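Local coordinates for bifunctional protein FolD (Thermus thermophilus, PDB 6V6Y) that probably catalyses the NADP-dependent oxidation of methylenetetrahydrofolate to methenyltetrahydrofolate and the hydrolysis of that product to 10-formyltetrahydrofolate, at residues V159-S164 with V204-P209; L140-L145 with K169-L174; V223-V228 with L236-P241; E194-A199 with K214-E219. One frame throughout, in Å; residues are numbered along the deposited sequence.

Contact 1. Residues V159-S164 with V204-P209; sequences VVVGRS and VAVGRP. With NAP (NADP nicotinamide-adenine-dinucleotide phosphate), chain B.
This contact is part of the NADP site of a Rossmann-type domain, at the C-terminal ends of two neighbouring parallel strands. Val161 and Val204 form a parallel bridge, with CA atoms 4.9 Å apart. Just past it, Ala205 N donates to Val161 O at 2.9 Å. The bond is nearly straight, with an N-H...O angle of 163°, and it runs almost along the C=O axis. Beyond this bond the two chains turn into loops that hold the cofactor. Val161 CG1 meets Val206 CG1 at 3.6 Å, and the same Val206 methyl also lies against NAP O4B. Gly162 packs its CA against Ala205 O; a side chain on Gly162 would run into that oxygen. A water accepts from Ser164 N and donates weakly to Ala205 O, which links the two loops.

Arg163 carries the charge recognition. Its chain is extended from CG to NE, and the 2'-phosphate of NADP sits at the edge of the guanidinium, in its plane. NE donates to NAP O1X at 3.0 Å, and NH2 donates to NAP O2X at 2.6 Å. NH1 forms a salt bridge with Asp179 of the second subunit, so the group is held on two sides. A leucine here would probably leave both the 2'-phosphate and that aspartate without their positive partner. On the other segment, Gly207 passes close to the ribose hydroxyl NAP O3D. The N7A-C8A edge of the adenine points at one face of the Arg208 guanidinium, the two planes steeply inclined, with NE 3.1 Å from NAP N7A.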
# COMPACT_ATOMS: atom_id res chain seq x y z
N VAL A 159 -3.11 15.04 5.30
CA VAL A 159 -2.71 15.11 3.90
C VAL A 159 -1.21 14.84 3.78
O VAL A 159 -0.40 15.44 4.50
CB VAL A 159 -3.08 16.46 3.25
CG1 VAL A 159 -2.57 16.52 1.81
CG2 VAL A 159 -4.59 16.69 3.31
N VAL A 160 -0.86 13.90 2.91
CA VAL A 160 0.51 13.57 2.58
C VAL A 160 0.74 14.04 1.15
O VAL A 160 0.00 13.63 0.24
CB VAL A 160 0.75 12.06 2.72
CG1 VAL A 160 2.16 11.68 2.34
CG2 VAL A 160 0.37 11.61 4.13
N VAL A 161 1.70 14.94 0.94
CA VAL A 161 1.99 15.43 -0.41
C VAL A 161 3.28 14.78 -0.89
O VAL A 161 4.36 15.04 -0.35
CB VAL A 161 2.09 16.96 -0.47
CG1 VAL A 161 2.16 17.40 -1.94
CG2 VAL A 161 0.90 17.63 0.25
N GLY A 162 3.16 13.98 -1.94
CA GLY A 162 4.26 13.19 -2.46
C GLY A 162 3.91 11.73 -2.29
O GLY A 162 3.38 11.34 -1.25
N ARG A 163 4.19 10.92 -3.29
CA ARG A 163 3.73 9.54 -3.28
C ARG A 163 4.86 8.58 -3.62
O ARG A 163 4.65 7.58 -4.32
CB ARG A 163 2.56 9.37 -4.26
CG ARG A 163 2.91 9.76 -5.67
CD ARG A 163 1.89 9.31 -6.70
NE ARG A 163 2.13 10.04 -7.94
CZ ARG A 163 1.44 9.88 -9.06
NH1 ARG A 163 0.46 8.99 -9.12
NH2 ARG A 163 1.75 10.61 -10.13
N SER A 164 6.06 8.84 -3.12
CA SER A 164 7.18 7.96 -3.43
C SER A 164 7.12 6.68 -2.61
O SER A 164 6.37 6.59 -1.62
CB SER A 164 8.51 8.67 -3.16
OG SER A 164 8.77 8.62 -1.78
N VAL A 204 4.79 16.97 4.05
CA VAL A 204 5.22 17.38 2.71
C VAL A 204 6.55 16.70 2.39
O VAL A 204 7.55 16.92 3.08
CB VAL A 204 5.34 18.91 2.60
CG1 VAL A 204 5.68 19.32 1.18
CG2 VAL A 204 4.04 19.59 3.08
N ALA A 205 6.56 15.89 1.31
CA ALA A 205 7.77 15.23 0.81
C ALA A 205 7.81 15.33 -0.72
O ALA A 205 7.58 14.36 -1.44
CB ALA A 205 7.84 13.77 1.27
N VAL A 206 8.15 16.51 -1.23
CA VAL A 206 8.16 16.74 -2.67
C VAL A 206 9.52 17.16 -3.21
O VAL A 206 9.78 16.99 -4.41
CB VAL A 206 7.09 17.77 -3.08
CG1 VAL A 206 5.71 17.28 -2.69
CG2 VAL A 206 7.37 19.10 -2.41
N GLY A 207 10.41 17.72 -2.39
CA GLY A 207 11.69 18.17 -2.90
C GLY A 207 11.65 19.44 -3.71
O GLY A 207 12.38 19.55 -4.71
N ARG A 208 10.82 20.40 -3.32
CA ARG A 208 10.77 21.73 -3.93
C ARG A 208 10.95 22.73 -2.79
O ARG A 208 10.09 22.79 -1.89
CB ARG A 208 9.46 21.98 -4.69
CG ARG A 208 8.99 20.85 -5.65
CD ARG A 208 10.05 20.45 -6.70
NE ARG A 208 9.53 19.58 -7.77
CZ ARG A 208 10.07 18.39 -8.10
NH1 ARG A 208 11.13 17.92 -7.43
NH2 ARG A 208 9.54 17.65 -9.09
N PRO A 209 12.03 23.51 -2.77
CA PRO A 209 12.30 24.36 -1.59
C PRO A 209 11.21 25.40 -1.36
O PRO A 209 10.84 26.14 -2.26
CB PRO A 209 13.64 25.02 -1.93
CG PRO A 209 14.18 24.31 -3.12
CD PRO A 209 13.04 23.67 -3.83
PA NAP B . 10.26 11.71 -5.16
O1A NAP B . 11.60 12.14 -5.63
O2A NAP B . 9.91 10.38 -5.68
O5B NAP B . 9.16 12.81 -5.57
C5B NAP B . 8.36 13.40 -4.57
C4B NAP B . 6.91 13.49 -5.01
O4B NAP B . 6.43 14.80 -4.82
C3B NAP B . 6.70 13.13 -6.47
O3B NAP B . 6.20 11.82 -6.56
C2B NAP B . 5.72 14.16 -7.01
O2B NAP B . 4.47 13.60 -7.35
C1B NAP B . 5.54 15.15 -5.86
N9A NAP B . 5.78 16.53 -6.33
C8A NAP B . 6.97 17.03 -6.80
N7A NAP B . 6.78 18.33 -7.13
C5A NAP B . 5.50 18.67 -6.87
C6A NAP B . 4.80 19.86 -7.02
N6A NAP B . 5.41 20.94 -7.51
N1A NAP B . 3.47 19.91 -6.67
C2A NAP B . 2.85 18.79 -6.17
N3A NAP B . 3.55 17.61 -6.02
C4A NAP B . 4.86 17.55 -6.37
O3 NAP B . 10.22 11.74 -3.55
PN NAP B . 11.34 11.48 -2.43
O1N NAP B . 12.27 10.44 -2.94
O2N NAP B . 10.67 11.30 -1.12
O5D NAP B . 12.12 12.89 -2.41
C5D NAP B . 11.43 14.06 -2.03
C4D NAP B . 12.30 14.90 -1.10
O4D NAP B . 12.34 14.34 0.20
C3D NAP B . 13.73 14.98 -1.62
O3D NAP B . 14.10 16.33 -1.77
C2D NAP B . 14.57 14.33 -0.54
O2D NAP B . 15.72 15.10 -0.30
C1D NAP B . 13.67 14.34 0.68
N1N NAP B . 13.93 13.17 1.53
C2N NAP B . 14.34 13.36 2.82
C3N NAP B . 14.60 12.27 3.64
C7N NAP B . 14.94 12.49 5.08
O7N NAP B . 15.31 11.39 5.88
N7N NAP B . 14.87 13.73 5.58
C4N NAP B . 14.44 10.98 3.15
C5N NAP B . 14.03 10.80 1.83
C6N NAP B . 13.78 11.90 1.03
P2B NAP B . 4.28 12.71 -8.68
O1X NAP B . 4.79 11.31 -8.44
O2X NAP B . 2.81 12.65 -9.01
O3X NAP B . 5.04 13.34 -9.83
O HOH W 1 6.90 10.96 -1.27

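Contact 2. Residues L140-L145 with K169-L174; sequences LGVVRL and KPLAGL
Helices 140-145 and 169-174 run in roughly the same direction, their axes 9.7 Å apart at closest approach and crossing at -40°. They belong to the Rossmann-type NADP domain. Strand 157-161 lies between them in the chain, so this is a helix-strand-helix unit whose two helices pack side by side. The interface is apolar, made by Leu140, Val142 and Val143 against Leu171 and Leu174.

Leu171 rests its fork against the two valines. Its CG is anti to the backbone N (chi1 -175°), which carries the branched end over to the other helix. CD1 then touches Val143 CG2 at 3.9 Å and Val142 CG1 at 4.0 Å. CD2 also reaches Val142 CG1, so that one methyl rests against both ends of the leucine fork. Val142 lies crosswise to Leu171, whereas Val143 and Leu171 run antiparallel alongside each other.

One turn further along, Leu174 points at the first helix. Its CB packs on Val143 CG2 at 3.9 Å, so this valine methyl bridges Leu171 and Leu174. Phe135 and Pro139 also touch Leu174, and the side chain of Leu140 continues to Met264 and Asn268 of helix 257-276. Near the N-terminal end of the second helix, Lys169 NZ is hydrogen-bonded to Trp128 O of the second subunit. Leu140 starts out facing away from the second helix, yet its CD2 branch turns back. Its CD2 meets Leu174 CD1 at 3.9 Å, and Leu174 CD1 also lies 3.7 Å from Leu140 N.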
# COMPACT_ATOMS: atom_id res chain seq x y z
N LEU A 140 8.28 5.73 9.35
CA LEU A 140 8.31 5.37 10.76
C LEU A 140 8.70 6.57 11.61
O LEU A 140 8.12 6.81 12.67
CB LEU A 140 9.30 4.22 11.00
CG LEU A 140 8.84 2.82 10.59
CD1 LEU A 140 10.02 1.84 10.56
CD2 LEU A 140 7.72 2.30 11.52
N GLY A 141 9.67 7.35 11.12
CA GLY A 141 10.14 8.48 11.91
C GLY A 141 9.11 9.58 11.99
O GLY A 141 8.99 10.25 13.02
N VAL A 142 8.34 9.77 10.92
CA VAL A 142 7.29 10.78 10.93
C VAL A 142 6.18 10.39 11.90
O VAL A 142 5.76 11.19 12.73
CB VAL A 142 6.77 11.00 9.50
CG1 VAL A 142 5.47 11.75 9.51
CG2 VAL A 142 7.87 11.71 8.69
N VAL A 143 5.72 9.14 11.83
CA VAL A 143 4.69 8.68 12.76
C VAL A 143 5.19 8.81 14.20
O VAL A 143 4.52 9.40 15.06
CB VAL A 143 4.26 7.24 12.43
CG1 VAL A 143 3.30 6.72 13.48
CG2 VAL A 143 3.59 7.17 11.05
N ARG A 144 6.39 8.27 14.48
CA ARG A 144 6.92 8.32 15.84
C ARG A 144 7.07 9.75 16.33
O ARG A 144 6.72 10.07 17.47
CB ARG A 144 8.25 7.58 15.92
CG ARG A 144 9.00 7.81 17.22
CD ARG A 144 8.80 6.67 18.20
NE ARG A 144 9.33 7.00 19.52
CZ ARG A 144 9.85 6.12 20.37
NH1 ARG A 144 9.93 4.83 20.02
NH2 ARG A 144 10.31 6.53 21.55
N LEU A 145 7.57 10.64 15.46
CA LEU A 145 7.71 12.04 15.85
C LEU A 145 6.37 12.63 16.27
O LEU A 145 6.28 13.30 17.31
CB LEU A 145 8.33 12.85 14.71
CG LEU A 145 8.60 14.33 15.00
CD1 LEU A 145 9.85 14.78 14.28
CD2 LEU A 145 7.41 15.21 14.56
N LYS A 169 3.97 6.84 0.16
CA LYS A 169 3.11 5.65 0.19
C LYS A 169 3.28 4.82 1.46
O LYS A 169 2.25 4.49 2.09
CB LYS A 169 3.33 4.83 -1.08
CG LYS A 169 2.81 5.54 -2.32
CD LYS A 169 2.75 4.60 -3.52
CE LYS A 169 4.12 4.35 -4.08
NZ LYS A 169 4.05 3.86 -5.49
N PRO A 170 4.47 4.42 1.90
CA PRO A 170 4.52 3.76 3.22
C PRO A 170 4.00 4.68 4.34
O PRO A 170 3.34 4.20 5.27
CB PRO A 170 6.00 3.39 3.39
CG PRO A 170 6.75 4.17 2.36
CD PRO A 170 5.80 4.49 1.26
N LEU A 171 4.22 6.00 4.24
CA LEU A 171 3.63 6.90 5.24
C LEU A 171 2.12 6.76 5.27
O LEU A 171 1.52 6.59 6.35
CB LEU A 171 4.02 8.35 4.97
CG LEU A 171 3.50 9.27 6.09
CD1 LEU A 171 3.86 8.73 7.50
CD2 LEU A 171 4.02 10.67 5.93
N ALA A 172 1.48 6.83 4.10
CA ALA A 172 0.02 6.69 4.06
C ALA A 172 -0.42 5.38 4.71
O ALA A 172 -1.36 5.36 5.50
CB ALA A 172 -0.48 6.78 2.62
N GLY A 173 0.29 4.28 4.41
CA GLY A 173 -0.04 3.01 5.02
C GLY A 173 0.11 3.01 6.53
O GLY A 173 -0.73 2.47 7.25
N LEU A 174 1.20 3.61 7.04
CA LEU A 174 1.39 3.65 8.49
C LEU A 174 0.35 4.55 9.17
O LEU A 174 -0.14 4.21 10.25
CB LEU A 174 2.81 4.12 8.83
CG LEU A 174 3.90 3.14 8.39
CD1 LEU A 174 5.28 3.67 8.81
CD2 LEU A 174 3.66 1.73 8.95

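Contact 3. Residues V223-V228 with L236-P241; sequences VVDVGV and LGDVHP. With NAP (NADP nicotinamide-adenine-dinucleotide phosphate), chain B.
Segment 223-228 leaves a strand and segment 236-241 runs back beside it, the touching parts 154° apart in direction. The CA atoms come nearest at Gly227 and Gly237, 4.5 Å apart. Asp225 joins the two segments. With CG anti to the backbone N (chi1 -172°), its carboxylate reaches the backbone of the returning loop. OD1 accepts from Asp238 N at 2.8 Å through its syn lone pair. OD2 accepts from Val239 N at 3.0 Å, and this donor lies 48° out of the carboxylate plane. OD1 also takes Gly227 N on its anti side, 3.1 Å away, which makes an Asx turn at the end of the strand. Three backbone N-H groups thus grip one buried carboxylate. Without the carboxylate, as with an alanine in its place, these three N-H groups are likely to lose their acceptor, and the 236-241 loop could shift.

The strand belongs to the parallel sheet of the Rossmann-type NADP domain, and the loop returns from a beta hairpin. Val226 O comes near the nicotinamide carbon NAP C2N. Val228 O accepts a weak bond from the ribose hydroxyl NAP O2D at 3.3 Å.

Asp238 turns its carboxylate to Gly227, with OD2 3.2 Å from Gly227 CA. Its oxygens are bound by Asn229 and by the backbone N atoms of Val206 and Gly207. Val239 covers Asp225 with its CG2, which also meets Val223 CG1 at 4.0 Å.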
# COMPACT_ATOMS: atom_id res chain seq x y z
N VAL A 223 2.49 20.66 10.90
CA VAL A 223 3.15 20.58 9.60
C VAL A 223 4.48 19.85 9.76
O VAL A 223 5.35 20.28 10.55
CB VAL A 223 3.34 21.97 8.99
CG1 VAL A 223 4.08 21.87 7.66
CG2 VAL A 223 1.98 22.66 8.80
N VAL A 224 4.66 18.77 9.00
CA VAL A 224 5.86 17.93 9.01
C VAL A 224 6.54 18.08 7.65
O VAL A 224 5.94 17.76 6.62
CB VAL A 224 5.52 16.47 9.31
CG1 VAL A 224 6.75 15.60 9.24
CG2 VAL A 224 4.85 16.36 10.69
N ASP A 225 7.79 18.54 7.65
CA ASP A 225 8.50 18.92 6.43
C ASP A 225 9.61 17.92 6.16
O ASP A 225 10.67 17.98 6.78
CB ASP A 225 9.05 20.34 6.57
CG ASP A 225 9.63 20.89 5.28
OD1 ASP A 225 9.78 20.14 4.29
OD2 ASP A 225 9.94 22.10 5.27
N VAL A 226 9.39 17.02 5.20
CA VAL A 226 10.37 15.98 4.89
C VAL A 226 11.41 16.45 3.88
O VAL A 226 12.44 15.78 3.71
CB VAL A 226 9.63 14.71 4.38
CG1 VAL A 226 10.57 13.53 4.22
CG2 VAL A 226 8.48 14.34 5.32
N GLY A 227 11.19 17.59 3.23
CA GLY A 227 12.10 18.00 2.17
C GLY A 227 13.49 18.32 2.69
O GLY A 227 13.67 18.79 3.81
N VAL A 228 14.48 18.03 1.87
CA VAL A 228 15.86 18.41 2.18
C VAL A 228 16.46 18.96 0.89
O VAL A 228 16.94 18.20 0.05
CB VAL A 228 16.67 17.21 2.73
CG1 VAL A 228 18.17 17.52 2.72
CG2 VAL A 228 16.20 16.83 4.13
N LEU A 236 17.13 23.59 2.82
CA LEU A 236 15.79 24.17 2.79
C LEU A 236 14.75 23.06 2.77
O LEU A 236 14.88 22.11 1.99
CB LEU A 236 15.62 25.07 1.57
CG LEU A 236 15.79 26.57 1.81
CD1 LEU A 236 17.11 26.88 2.51
CD2 LEU A 236 15.68 27.29 0.47
N GLY A 237 13.74 23.18 3.62
CA GLY A 237 12.61 22.28 3.55
C GLY A 237 11.73 22.57 2.34
O GLY A 237 11.97 23.47 1.54
N ASP A 238 10.69 21.73 2.19
CA ASP A 238 9.68 21.99 1.18
C ASP A 238 8.65 23.01 1.64
O ASP A 238 7.83 23.44 0.83
CB ASP A 238 8.92 20.73 0.80
CG ASP A 238 9.82 19.67 0.23
OD1 ASP A 238 10.82 20.02 -0.42
OD2 ASP A 238 9.50 18.49 0.44
N VAL A 239 8.67 23.37 2.91
CA VAL A 239 7.67 24.25 3.50
C VAL A 239 8.32 25.61 3.77
O VAL A 239 9.41 25.68 4.35
CB VAL A 239 7.10 23.62 4.78
CG1 VAL A 239 6.09 24.54 5.41
CG2 VAL A 239 6.49 22.23 4.46
N HIS A 240 7.66 26.67 3.33
CA HIS A 240 8.17 28.01 3.56
C HIS A 240 8.10 28.38 5.04
O HIS A 240 7.07 28.14 5.69
CB HIS A 240 7.35 29.02 2.75
CG HIS A 240 8.02 30.35 2.61
ND1 HIS A 240 7.96 31.32 3.58
CD2 HIS A 240 8.80 30.86 1.62
CE1 HIS A 240 8.66 32.38 3.19
NE2 HIS A 240 9.18 32.12 2.01
N PRO A 241 9.16 28.98 5.60
CA PRO A 241 9.15 29.31 7.05
C PRO A 241 8.02 30.23 7.47
O PRO A 241 7.65 30.21 8.65
CB PRO A 241 10.53 29.96 7.29
CG PRO A 241 11.22 30.03 5.95
CD PRO A 241 10.51 29.08 5.01
PA NAP B . 10.26 11.71 -5.16
O1A NAP B . 11.60 12.14 -5.63
O2A NAP B . 9.91 10.38 -5.68
O5B NAP B . 9.16 12.81 -5.57
C5B NAP B . 8.36 13.40 -4.57
C4B NAP B . 6.91 13.49 -5.01
O4B NAP B . 6.43 14.80 -4.82
C3B NAP B . 6.70 13.13 -6.47
O3B NAP B . 6.20 11.82 -6.56
C2B NAP B . 5.72 14.16 -7.01
O2B NAP B . 4.47 13.60 -7.35
C1B NAP B . 5.54 15.15 -5.86
N9A NAP B . 5.78 16.53 -6.33
C8A NAP B . 6.97 17.03 -6.80
N7A NAP B . 6.78 18.33 -7.13
C5A NAP B . 5.50 18.67 -6.87
C6A NAP B . 4.80 19.86 -7.02
N6A NAP B . 5.41 20.94 -7.51
N1A NAP B . 3.47 19.91 -6.67
C2A NAP B . 2.85 18.79 -6.17
N3A NAP B . 3.55 17.61 -6.02
C4A NAP B . 4.86 17.55 -6.37
O3 NAP B . 10.22 11.74 -3.55
PN NAP B . 11.34 11.48 -2.43
O1N NAP B . 12.27 10.44 -2.94
O2N NAP B . 10.67 11.30 -1.12
O5D NAP B . 12.12 12.89 -2.41
C5D NAP B . 11.43 14.06 -2.03
C4D NAP B . 12.30 14.90 -1.10
O4D NAP B . 12.34 14.34 0.20
C3D NAP B . 13.73 14.98 -1.62
O3D NAP B . 14.10 16.33 -1.77
C2D NAP B . 14.57 14.33 -0.54
O2D NAP B . 15.72 15.10 -0.30
C1D NAP B . 13.67 14.34 0.68
N1N NAP B . 13.93 13.17 1.53
C2N NAP B . 14.34 13.36 2.82
C3N NAP B . 14.60 12.27 3.64
C7N NAP B . 14.94 12.49 5.08
O7N NAP B . 15.31 11.39 5.88
N7N NAP B . 14.87 13.73 5.58
C4N NAP B . 14.44 10.98 3.15
C5N NAP B . 14.03 10.80 1.83
C6N NAP B . 13.78 11.90 1.03
P2B NAP B . 4.28 12.71 -8.68
O1X NAP B . 4.79 11.31 -8.44
O2X NAP B . 2.81 12.65 -9.01
O3X NAP B . 5.04 13.34 -9.83

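Contact 4. Residues E194-A199 with K214-E219; sequences EVTRRA and KEWVRE
Arg197 and Arg218 reach across this contact in opposite senses, each giving a hydrogen bond to a backbone carbonyl of the other segment. Arg197 bends at chi3 (-62°), which brings NH1 to Glu215 O at 3.1 Å. Arg218 stays extended from CG to NE, and its NH1 meets Arg198 O at 3.0 Å. In both cases the oxygen lies at the guanidinium edge, close to its plane. Relative to the carbonyl plane, each donor stands well out, by 49° for Glu215 and 39° for Arg198. Thr196 OG1 lies 2.8 Å from Trp216 O, but Pro193 O is a second acceptor for the same proton.

A water adds a further bridge. It donates to Thr196 O and Ala199 O and accepts from Arg218 N, so it ties the end of the first segment to the second.

Van der Waals contacts add to these bonds. Arg218 CB sits on Arg197 O at 3.2 Å and on Ala199 O, and its CD also lies along Arg197 O. Trp216 places its CB 3.4 Å from Thr196 OG1, while its ring leads on to Leu192 and Pro193.

Charge pairs lie at the margins. Lys214 NZ bridges to Glu215 OE2 at 3.1 Å. Arg198 NE makes a long salt bridge with Glu194 OE1, and its NH2 forms a salt bridge with Glu157 of the second subunit.

A type I beta turn from Thr196 to Ala199 leads out of helix 192-196 toward strand 201-204. It belongs to a helix-to-strand connection of the Rossmann-type domain, here bonded to the 3-10 segment 214-216 and the residues after it.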
# COMPACT_ATOMS: atom_id res chain seq x y z
N GLU A 194 -5.84 23.96 -2.10
CA GLU A 194 -7.14 23.68 -1.50
C GLU A 194 -7.14 22.31 -0.82
O GLU A 194 -7.76 22.13 0.23
CB GLU A 194 -8.23 23.77 -2.57
CG GLU A 194 -9.61 24.03 -2.03
CD GLU A 194 -10.37 22.75 -1.74
OE1 GLU A 194 -10.65 22.47 -0.55
OE2 GLU A 194 -10.69 22.01 -2.70
N VAL A 195 -6.44 21.33 -1.41
CA VAL A 195 -6.35 20.02 -0.77
C VAL A 195 -5.59 20.13 0.53
O VAL A 195 -6.03 19.63 1.58
CB VAL A 195 -5.70 18.99 -1.72
CG1 VAL A 195 -5.47 17.68 -0.98
CG2 VAL A 195 -6.57 18.78 -2.94
N THR A 196 -4.44 20.82 0.52
CA THR A 196 -3.65 20.88 1.74
C THR A 196 -4.35 21.68 2.84
O THR A 196 -4.21 21.34 4.02
CB THR A 196 -2.25 21.43 1.46
OG1 THR A 196 -2.32 22.77 0.95
CG2 THR A 196 -1.53 20.53 0.47
N ARG A 197 -5.19 22.66 2.47
CA ARG A 197 -5.88 23.48 3.46
C ARG A 197 -6.79 22.67 4.38
O ARG A 197 -7.16 23.15 5.46
CB ARG A 197 -6.70 24.57 2.77
CG ARG A 197 -5.99 25.93 2.67
CD ARG A 197 -6.93 27.07 2.20
NE ARG A 197 -7.47 26.85 0.85
CZ ARG A 197 -6.88 27.25 -0.27
NH1 ARG A 197 -5.72 27.90 -0.23
NH2 ARG A 197 -7.44 27.00 -1.45
N ARG A 198 -7.17 21.45 3.98
CA ARG A 198 -8.01 20.61 4.82
C ARG A 198 -7.25 19.95 5.96
O ARG A 198 -7.88 19.52 6.94
CB ARG A 198 -8.65 19.51 3.99
CG ARG A 198 -9.12 19.94 2.62
CD ARG A 198 -9.61 18.73 1.87
NE ARG A 198 -9.88 19.04 0.47
CZ ARG A 198 -9.81 18.14 -0.51
NH1 ARG A 198 -9.49 16.87 -0.25
NH2 ARG A 198 -10.08 18.53 -1.75
N ALA A 199 -5.92 19.84 5.84
CA ALA A 199 -5.15 18.98 6.73
C ALA A 199 -5.03 19.58 8.13
O ALA A 199 -4.58 20.72 8.29
CB ALA A 199 -3.76 18.73 6.14
N LYS A 214 1.85 29.91 3.28
CA LYS A 214 0.97 29.89 4.44
C LYS A 214 -0.50 29.80 4.04
O LYS A 214 -1.33 29.32 4.82
CB LYS A 214 1.21 31.12 5.32
CG LYS A 214 1.22 32.46 4.59
CD LYS A 214 1.10 33.61 5.59
CE LYS A 214 1.78 34.89 5.09
NZ LYS A 214 0.96 35.62 4.07
N GLU A 215 -0.84 30.29 2.85
CA GLU A 215 -2.22 30.19 2.38
C GLU A 215 -2.62 28.75 2.13
O GLU A 215 -3.82 28.44 2.14
CB GLU A 215 -2.40 31.01 1.10
CG GLU A 215 -2.38 32.50 1.32
CD GLU A 215 -0.96 33.05 1.38
OE1 GLU A 215 -0.02 32.35 0.88
OE2 GLU A 215 -0.79 34.17 1.92
N TRP A 216 -1.64 27.86 1.91
CA TRP A 216 -1.91 26.44 1.74
C TRP A 216 -2.24 25.73 3.05
O TRP A 216 -2.65 24.57 3.01
CB TRP A 216 -0.71 25.72 1.13
CG TRP A 216 -0.15 26.25 -0.14
CD1 TRP A 216 -0.12 27.56 -0.57
CD2 TRP A 216 0.53 25.49 -1.15
NE1 TRP A 216 0.53 27.64 -1.78
CE2 TRP A 216 0.93 26.39 -2.16
CE3 TRP A 216 0.81 24.12 -1.30
CZ2 TRP A 216 1.60 25.97 -3.31
CZ3 TRP A 216 1.48 23.70 -2.44
CH2 TRP A 216 1.87 24.63 -3.43
N VAL A 217 -2.04 26.38 4.19
CA VAL A 217 -2.02 25.68 5.47
C VAL A 217 -3.23 26.10 6.30
O VAL A 217 -3.52 27.29 6.42
CB VAL A 217 -0.70 25.91 6.22
CG1 VAL A 217 -0.66 25.08 7.50
CG2 VAL A 217 0.47 25.55 5.33
N ARG A 218 -3.90 25.10 6.87
CA ARG A 218 -4.98 25.33 7.81
C ARG A 218 -4.45 25.94 9.11
O ARG A 218 -3.42 25.51 9.65
CB ARG A 218 -5.67 24.01 8.11
CG ARG A 218 -6.89 24.10 8.99
CD ARG A 218 -7.68 22.80 8.90
NE ARG A 218 -8.67 22.71 9.97
CZ ARG A 218 -9.49 21.68 10.13
NH1 ARG A 218 -9.44 20.66 9.29
NH2 ARG A 218 -10.37 21.67 11.14
N GLU A 219 -5.19 26.91 9.64
CA GLU A 219 -4.89 27.47 10.95
C GLU A 219 -4.76 26.36 12.00
O GLU A 219 -5.62 25.48 12.10
CB GLU A 219 -5.99 28.47 11.35
CG GLU A 219 -5.79 29.14 12.70
CD GLU A 219 -4.59 30.10 12.70
OE1 GLU A 219 -4.47 30.89 11.73
OE2 GLU A 219 -3.77 30.06 13.67
O HOH W 2 -3.04 22.27 6.51

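How the contacts relate
All four contacts lie in the NADP-binding domain. Contacts 1 and 3 are closest, with centres about 9 Å apart, and both touch the cofactor. Val204 O is 2.8 Å from Val226 N, a probable backbone hydrogen bond, and Val206 N is 2.9 Å from Asp238 OD2, which probably helps to fix the loop carrying Val206. Ser164 O lies 3.0 Å from Lys169 N of contact 2. Val142 of contact 2 touches Val224 of contact 3. Contact 4 meets contact 1 through Val159 and Ala199, and contact 3 through Val217 and Val223. Contacts 2 and 4, nearest atoms about 11 Å apart, do not touch NADP: the Val142 and Trp216 side chains are about 8 Å and 6 Å away.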